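Local structure of sialidase B (Streptococcus pneumoniae TIGR4, 4XJ9) at residues R207-Y212 with Y615-E620; I312-A317 with P417-A422. The protein hydrolyses alpha-(2->3)-, alpha-(2->6)- and alpha-(2->8)-glycosidic linkages of terminal sialic acid residues in oligosaccharides, glycoproteins and glycolipids. The protein carries 1 engineered substitution. All coordinates share one frame; numbering follows the deposited sequence.

Contact 1: R207-Y212 with Y615-E620; sequences RIPTLY and YSAITE. With OPX ((1s,3R,4S)-1-[(cyclohexylamino)methyl]-3,4-dihydroxycyclopentanesulfonic acid), chain B.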
loop_
_atom_site.group_PDB
_atom_site.type_symbol
_atom_site.label_atom_id
_atom_site.label_comp_id
_atom_site.label_asym_id
_atom_site.label_seq_id
_atom_site.Cartn_x
_atom_site.Cartn_y
_atom_site.Cartn_z
ATOM N N ARG A 207 -1.520 1.785 -1.259
ATOM C CA ARG A 207 -1.178 1.559 0.137
ATOM C C ARG A 207 -2.445 1.163 0.893
ATOM O O ARG A 207 -3.556 1.386 0.423
ATOM C CB ARG A 207 -0.556 2.818 0.779
ATOM C CG ARG A 207 0.982 3.013 0.559
ATOM C CD ARG A 207 1.674 3.510 1.828
ATOM N NE ARG A 207 1.663 2.515 2.894
ATOM C CZ ARG A 207 1.986 2.774 4.161
ATOM N NH1 ARG A 207 2.354 3.998 4.502
ATOM N NH2 ARG A 207 1.945 1.807 5.089
ATOM N N ILE A 208 -2.268 0.574 2.068
ATOM C CA ILE A 208 -3.376 0.288 2.978
ATOM C C ILE A 208 -4.407 -0.691 2.390
ATOM O O ILE A 208 -5.567 -0.341 2.206
ATOM C CB ILE A 208 -4.090 1.599 3.466
ATOM C CG1 ILE A 208 -3.120 2.794 3.571
ATOM C CG2 ILE A 208 -4.807 1.361 4.795
ATOM C CD1 ILE A 208 -1.944 2.613 4.537
ATOM N N PRO A 209 -3.990 -1.939 2.123
ATOM C CA PRO A 209 -4.889 -2.941 1.542
ATOM C C PRO A 209 -5.925 -3.400 2.553
ATOM O O PRO A 209 -5.659 -3.331 3.755
ATOM C CB PRO A 209 -3.948 -4.114 1.269
ATOM C CG PRO A 209 -2.865 -3.966 2.320
ATOM C CD PRO A 209 -2.652 -2.493 2.396
ATOM N N THR A 210 -7.087 -3.847 2.068
ATOM C CA THR A 210 -8.061 -4.544 2.911
ATOM C C THR A 210 -8.566 -5.763 2.154
ATOM O O THR A 210 -8.437 -5.838 0.921
ATOM C CB THR A 210 -9.257 -3.649 3.318
ATOM O OG1 THR A 210 -10.155 -3.501 2.211
ATOM C CG2 THR A 210 -8.789 -2.264 3.762
ATOM N N LEU A 211 -9.126 -6.723 2.887
ATOM C CA LEU A 211 -9.762 -7.906 2.298
ATOM C C LEU A 211 -10.938 -8.292 3.187
ATOM O O LEU A 211 -10.857 -8.171 4.407
ATOM C CB LEU A 211 -8.796 -9.084 2.247
ATOM C CG LEU A 211 -7.666 -9.086 1.216
ATOM C CD1 LEU A 211 -6.725 -10.258 1.470
ATOM C CD2 LEU A 211 -8.252 -9.167 -0.168
ATOM N N TYR A 212 -12.022 -8.767 2.587
ATOM C CA TYR A 212 -13.186 -9.189 3.362
ATOM C C TYR A 212 -13.993 -10.196 2.550
ATOM O O TYR A 212 -14.273 -9.989 1.362
ATOM C CB TYR A 212 -14.041 -7.976 3.700
ATOM C CG TYR A 212 -15.112 -8.205 4.752
ATOM C CD1 TYR A 212 -14.953 -7.717 6.032
ATOM C CD2 TYR A 212 -16.284 -8.890 4.454
ATOM C CE1 TYR A 212 -15.935 -7.899 7.005
ATOM C CE2 TYR A 212 -17.269 -9.088 5.419
ATOM C CZ TYR A 212 -17.089 -8.586 6.689
ATOM O OH TYR A 212 -18.055 -8.762 7.657
ATOM N N TYR A 615 1.924 -2.843 6.134
ATOM C CA TYR A 615 0.491 -2.986 6.404
ATOM C C TYR A 615 -0.036 -4.197 5.646
ATOM O O TYR A 615 0.487 -4.547 4.575
ATOM C CB TYR A 615 -0.283 -1.743 5.992
ATOM C CG TYR A 615 -0.244 -0.594 6.981
ATOM C CD1 TYR A 615 0.926 -0.248 7.647
ATOM C CD2 TYR A 615 -1.373 0.175 7.218
ATOM C CE1 TYR A 615 0.955 0.829 8.539
ATOM C CE2 TYR A 615 -1.342 1.252 8.096
ATOM C CZ TYR A 615 -0.180 1.574 8.747
ATOM O OH TYR A 615 -0.158 2.653 9.616
ATOM N N SER A 616 -1.066 -4.841 6.187
ATOM C CA SER A 616 -1.527 -6.102 5.603
ATOM C C SER A 616 -3.010 -6.334 5.784
ATOM O O SER A 616 -3.657 -5.723 6.650
ATOM C CB SER A 616 -0.764 -7.272 6.228
ATOM O OG SER A 616 -1.052 -7.395 7.619
ATOM N N ALA A 617 -3.541 -7.235 4.959
ATOM C CA ALA A 617 -4.935 -7.628 5.022
ATOM C C ALA A 617 -4.984 -9.148 4.900
ATOM O O ALA A 617 -4.271 -9.740 4.070
ATOM C CB ALA A 617 -5.713 -6.979 3.895
ATOM N N ILE A 618 -5.788 -9.789 5.744
ATOM C CA ILE A 618 -5.980 -11.232 5.619
ATOM C C ILE A 618 -7.439 -11.609 5.677
ATOM O O ILE A 618 -8.234 -10.958 6.346
ATOM C CB ILE A 618 -5.212 -12.051 6.674
ATOM C CG1 ILE A 618 -5.519 -11.556 8.084
ATOM C CG2 ILE A 618 -3.701 -12.022 6.404
ATOM C CD1 ILE A 618 -4.776 -12.334 9.148
ATOM N N THR A 619 -7.804 -12.662 4.963
ATOM C CA THR A 619 -9.170 -13.140 5.061
ATOM C C THR A 619 -9.234 -14.618 4.756
ATOM O O THR A 619 -8.426 -15.136 3.974
ATOM C CB THR A 619 -10.137 -12.323 4.173
ATOM O OG1 THR A 619 -11.481 -12.547 4.612
ATOM C CG2 THR A 619 -10.013 -12.699 2.678
ATOM N N GLU A 620 -10.174 -15.309 5.392
ATOM C CA GLU A 620 -10.366 -16.714 5.079
ATOM C C GLU A 620 -11.185 -16.771 3.809
ATOM O O GLU A 620 -12.311 -16.275 3.773
ATOM C CB GLU A 620 -11.104 -17.449 6.203
ATOM C CG GLU A 620 -11.286 -18.955 5.919
ATOM C CD GLU A 620 -11.937 -19.709 7.069
ATOM O OE1 GLU A 620 -12.149 -19.111 8.151
ATOM O OE2 GLU A 620 -12.244 -20.910 6.882
HETATM C CAF OPX B . -15.487 -19.166 5.239
HETATM C CAG OPX B . -16.792 -19.073 5.991
HETATM C CAH OPX B . -15.039 -17.875 4.757
HETATM C CAI OPX B . -16.850 -17.974 6.988
HETATM C CAJ OPX B . -15.051 -16.853 5.822
HETATM C CAK OPX B . -16.320 -14.302 6.974
HETATM C CAL OPX B . -14.698 -13.224 8.541
HETATM C CAM OPX B . -16.069 -11.822 7.162
HETATM C CAO OPX B . -14.120 -11.884 8.459
HETATM C CAP OPX B . -14.666 -11.326 7.192
HETATM C CAQ OPX B . -16.439 -16.708 6.433
HETATM C CAR OPX B . -16.042 -13.154 7.907
HETATM N NAN OPX B . -16.419 -15.684 7.527
HETATM O OAA OPX B . -17.352 -14.517 9.856
HETATM O OAB OPX B . -17.041 -12.164 10.133
HETATM O OAC OPX B . -12.729 -11.963 8.419
HETATM O OAD OPX B . -14.071 -11.925 6.135
HETATM O OAE OPX B . -18.676 -12.881 8.498
HETATM S SAS OPX B . -17.304 -13.177 9.166
HETATM O O HOH W 1 -5.948 -4.701 6.447
#
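Arg207 lays NH2 of its guanidinium over one face of the Tyr615 ring, toward the rim, 3.4 Å from CD1 of Tyr615. The contact is cation-pi: CZ of Arg207 is 4.9 Å from the ring centroid, 14° off the normal, and the two planes are 75° apart. Bends at chi2 and chi3 of Arg207 carry the group there, and its NE forms a salt bridge with Glu631. CD1 of Ile208 packs obliquely on the same ring, 3.7 Å from CD2 of Tyr615. The segments lie on the innermost strands of adjacent blades of the sialidase beta-propeller, from its first and last parts in sequence, running nearly parallel; strand 205-213 is interrupted at Ile208 to Leu211. Arg207 is probably a substrate-binding residue and Tyr615 the nucleophile, its OH hydrogen-bonded to Glu503. CB of Ala617 fits against the backbone of Thr210, 3.9 Å from CG of Leu211. A water donates to O of Pro209 and, at a doubtfully short distance, to O of Ser616. At the opposite end from Tyr615, away from the catalytic residues, the cyclopentane of OPX covers one face of Tyr212. OAD of OPX donates a weak hydrogen bond to OG1 of Thr619, which also bonds Thr213.

Contact 2: I312-A317 with P417-A422; sequences IGNNNA and PTNYIA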
loop_
_atom_site.group_PDB
_atom_site.type_symbol
_atom_site.label_atom_id
_atom_site.label_comp_id
_atom_site.label_asym_id
_atom_site.label_seq_id
_atom_site.Cartn_x
_atom_site.Cartn_y
_atom_site.Cartn_z
ATOM N N ILE A 312 -5.210 19.096 3.622
ATOM C CA ILE A 312 -5.239 18.643 5.006
ATOM C C ILE A 312 -4.765 17.196 5.132
ATOM O O ILE A 312 -5.013 16.363 4.248
ATOM C CB ILE A 312 -6.638 18.819 5.636
ATOM C CG1 ILE A 312 -7.084 20.273 5.517
ATOM C CG2 ILE A 312 -6.637 18.420 7.105
ATOM C CD1 ILE A 312 -6.062 21.259 6.094
ATOM N N GLY A 313 -4.053 16.920 6.219
ATOM C CA GLY A 313 -3.617 15.579 6.565
ATOM C C GLY A 313 -3.603 15.509 8.081
ATOM O O GLY A 313 -3.945 16.490 8.753
ATOM N N ASN A 314 -3.203 14.373 8.641
ATOM C CA ASN A 314 -3.246 14.247 10.091
ATOM C C ASN A 314 -2.220 15.130 10.811
ATOM O O ASN A 314 -2.393 15.449 11.988
ATOM C CB ASN A 314 -3.216 12.776 10.526
ATOM C CG ASN A 314 -4.604 12.107 10.408
ATOM O OD1 ASN A 314 -5.635 12.769 10.553
ATOM N ND2 ASN A 314 -4.626 10.801 10.137
ATOM N N ASN A 315 -1.192 15.562 10.084
ATOM C CA ASN A 315 -0.213 16.512 10.616
ATOM C C ASN A 315 -0.740 17.945 10.813
ATOM O O ASN A 315 -0.320 18.645 11.734
ATOM C CB ASN A 315 1.045 16.544 9.737
ATOM C CG ASN A 315 2.062 15.474 10.124
ATOM O OD1 ASN A 315 1.717 14.458 10.736
ATOM N ND2 ASN A 315 3.326 15.705 9.768
ATOM N N ASN A 316 -1.652 18.389 9.957
ATOM C CA ASN A 316 -2.111 19.775 10.052
ATOM C C ASN A 316 -3.613 19.934 10.291
ATOM O O ASN A 316 -4.132 21.050 10.307
ATOM C CB ASN A 316 -1.651 20.593 8.840
ATOM C CG ASN A 316 -2.293 20.127 7.531
ATOM O OD1 ASN A 316 -2.968 19.092 7.476
ATOM N ND2 ASN A 316 -2.074 20.893 6.466
ATOM N N ALA A 317 -4.307 18.821 10.496
ATOM C CA ALA A 317 -5.730 18.874 10.803
ATOM C C ALA A 317 -5.987 19.553 12.146
ATOM O O ALA A 317 -5.271 19.316 13.115
ATOM C CB ALA A 317 -6.325 17.481 10.802
ATOM N N PRO A 417 -11.050 22.747 8.213
ATOM C CA PRO A 417 -9.817 22.027 7.859
ATOM C C PRO A 417 -9.402 21.046 8.942
ATOM O O PRO A 417 -8.402 21.266 9.619
ATOM C CB PRO A 417 -8.772 23.142 7.754
ATOM C CG PRO A 417 -9.297 24.223 8.679
ATOM C CD PRO A 417 -10.798 24.174 8.486
ATOM N N THR A 418 -10.160 19.964 9.079
ATOM C CA THR A 418 -9.837 18.893 10.019
ATOM C C THR A 418 -10.148 17.567 9.334
ATOM O O THR A 418 -10.547 17.565 8.176
ATOM C CB THR A 418 -10.675 19.027 11.300
ATOM O OG1 THR A 418 -10.199 18.106 12.286
ATOM C CG2 THR A 418 -12.141 18.743 11.011
ATOM N N ASN A 419 -9.990 16.444 10.032
ATOM C CA ASN A 419 -10.302 15.138 9.434
ATOM C C ASN A 419 -11.696 14.622 9.799
ATOM O O ASN A 419 -12.175 14.828 10.926
ATOM C CB ASN A 419 -9.265 14.108 9.868
ATOM C CG ASN A 419 -9.191 13.980 11.373
ATOM O OD1 ASN A 419 -8.700 14.881 12.054
ATOM N ND2 ASN A 419 -9.696 12.865 11.906
ATOM N N TYR A 420 -12.334 13.929 8.853
ATOM C CA TYR A 420 -13.669 13.371 9.061
ATOM C C TYR A 420 -13.658 11.883 8.739
ATOM O O TYR A 420 -12.692 11.364 8.178
ATOM C CB TYR A 420 -14.694 14.055 8.147
ATOM C CG TYR A 420 -14.734 15.560 8.255
ATOM C CD1 TYR A 420 -15.716 16.193 9.006
ATOM C CD2 TYR A 420 -13.799 16.348 7.594
ATOM C CE1 TYR A 420 -15.757 17.564 9.102
ATOM C CE2 TYR A 420 -13.835 17.717 7.681
ATOM C CZ TYR A 420 -14.812 18.318 8.443
ATOM O OH TYR A 420 -14.857 19.685 8.532
ATOM N N ILE A 421 -14.740 11.203 9.097
ATOM C CA ILE A 421 -14.956 9.830 8.663
ATOM C C ILE A 421 -16.195 9.815 7.786
ATOM O O ILE A 421 -17.219 10.381 8.161
ATOM C CB ILE A 421 -15.162 8.871 9.853
ATOM C CG1 ILE A 421 -13.891 8.813 10.708
ATOM C CG2 ILE A 421 -15.551 7.473 9.358
ATOM C CD1 ILE A 421 -13.964 7.846 11.899
ATOM N N ALA A 422 -16.103 9.185 6.613
ATOM C CA ALA A 422 -17.263 9.042 5.741
ATOM C C ALA A 422 -17.590 7.585 5.543
ATOM O O ALA A 422 -16.732 6.715 5.718
ATOM C CB ALA A 422 -17.027 9.685 4.402
HETATM O O HOH W 2 -6.082 22.856 9.807
#
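This is a loop-to-strand contact, in a loop near the active-site end of the sialidase beta-propeller. A tight turn in the loop after strand 301-308 packs on the chain entering strand 420-426. These two strands are antiparallel neighbours in one sheet, so the contact lies beside their paired ends. The touching residues are mainly Ile312, Asn314 and Ala317 on the loop, against Pro417 to Asn419. Ile312 brings its CD1 to 3.7 Å from CB of Pro417, the apolar side of the contact. Its CG1 lies anti to the carbonyl carbon (chi1 -56°), and the side chain crosses CA and CB of Pro417, with CG1 of Ile312 4.0 Å from each. CB of Ala317 sits 3.9 Å from CA of Thr418 and also touches OD1 of Asn419. The amides of Asn314 and Asn419 stand at about a right angle, 89° between planes. OD1 of Asn314 approaches CG of Asn419 at 3.8 Å. That oxygen is buried here without a polar partner in the model. Asn419 has its own partners, Gly449 O at ND2 and Asn448 at OD1. A water joins the two backbones, donating to O of Asn316 and to O of Pro417. The turn is closed from within: N of Gly313 gives a hydrogen bond to OD1 of Asn316, 2.7 Å long and 161° at the hydrogen, in the carbonyl plane.

How the contacts relate
Contact 1 is wholly buried, about 10 Å from the centre of the chain. Contact 2 is partly exposed and about 20 Å from it. Their centres are 23 Å apart, and they do not touch. In sequence, contact 2 is nested within the loop that contact 1 closes. Contact 1 joins strands of two separate sheets, while contact 2 sets a loop against the start of a strand in the mixed sheet. Each has a water bridging backbone oxygens. Contact 1 holds the active-site cation-pi pair at one end and a distant ligand site at the other. Contact 2 rests on apolar contact of Ile312, Pro417 and Ala317, with two asparagine amides meeting without a bond. The side chain of Asn314 still lies about 7 Å from that of Asp232, the probable proton acceptor.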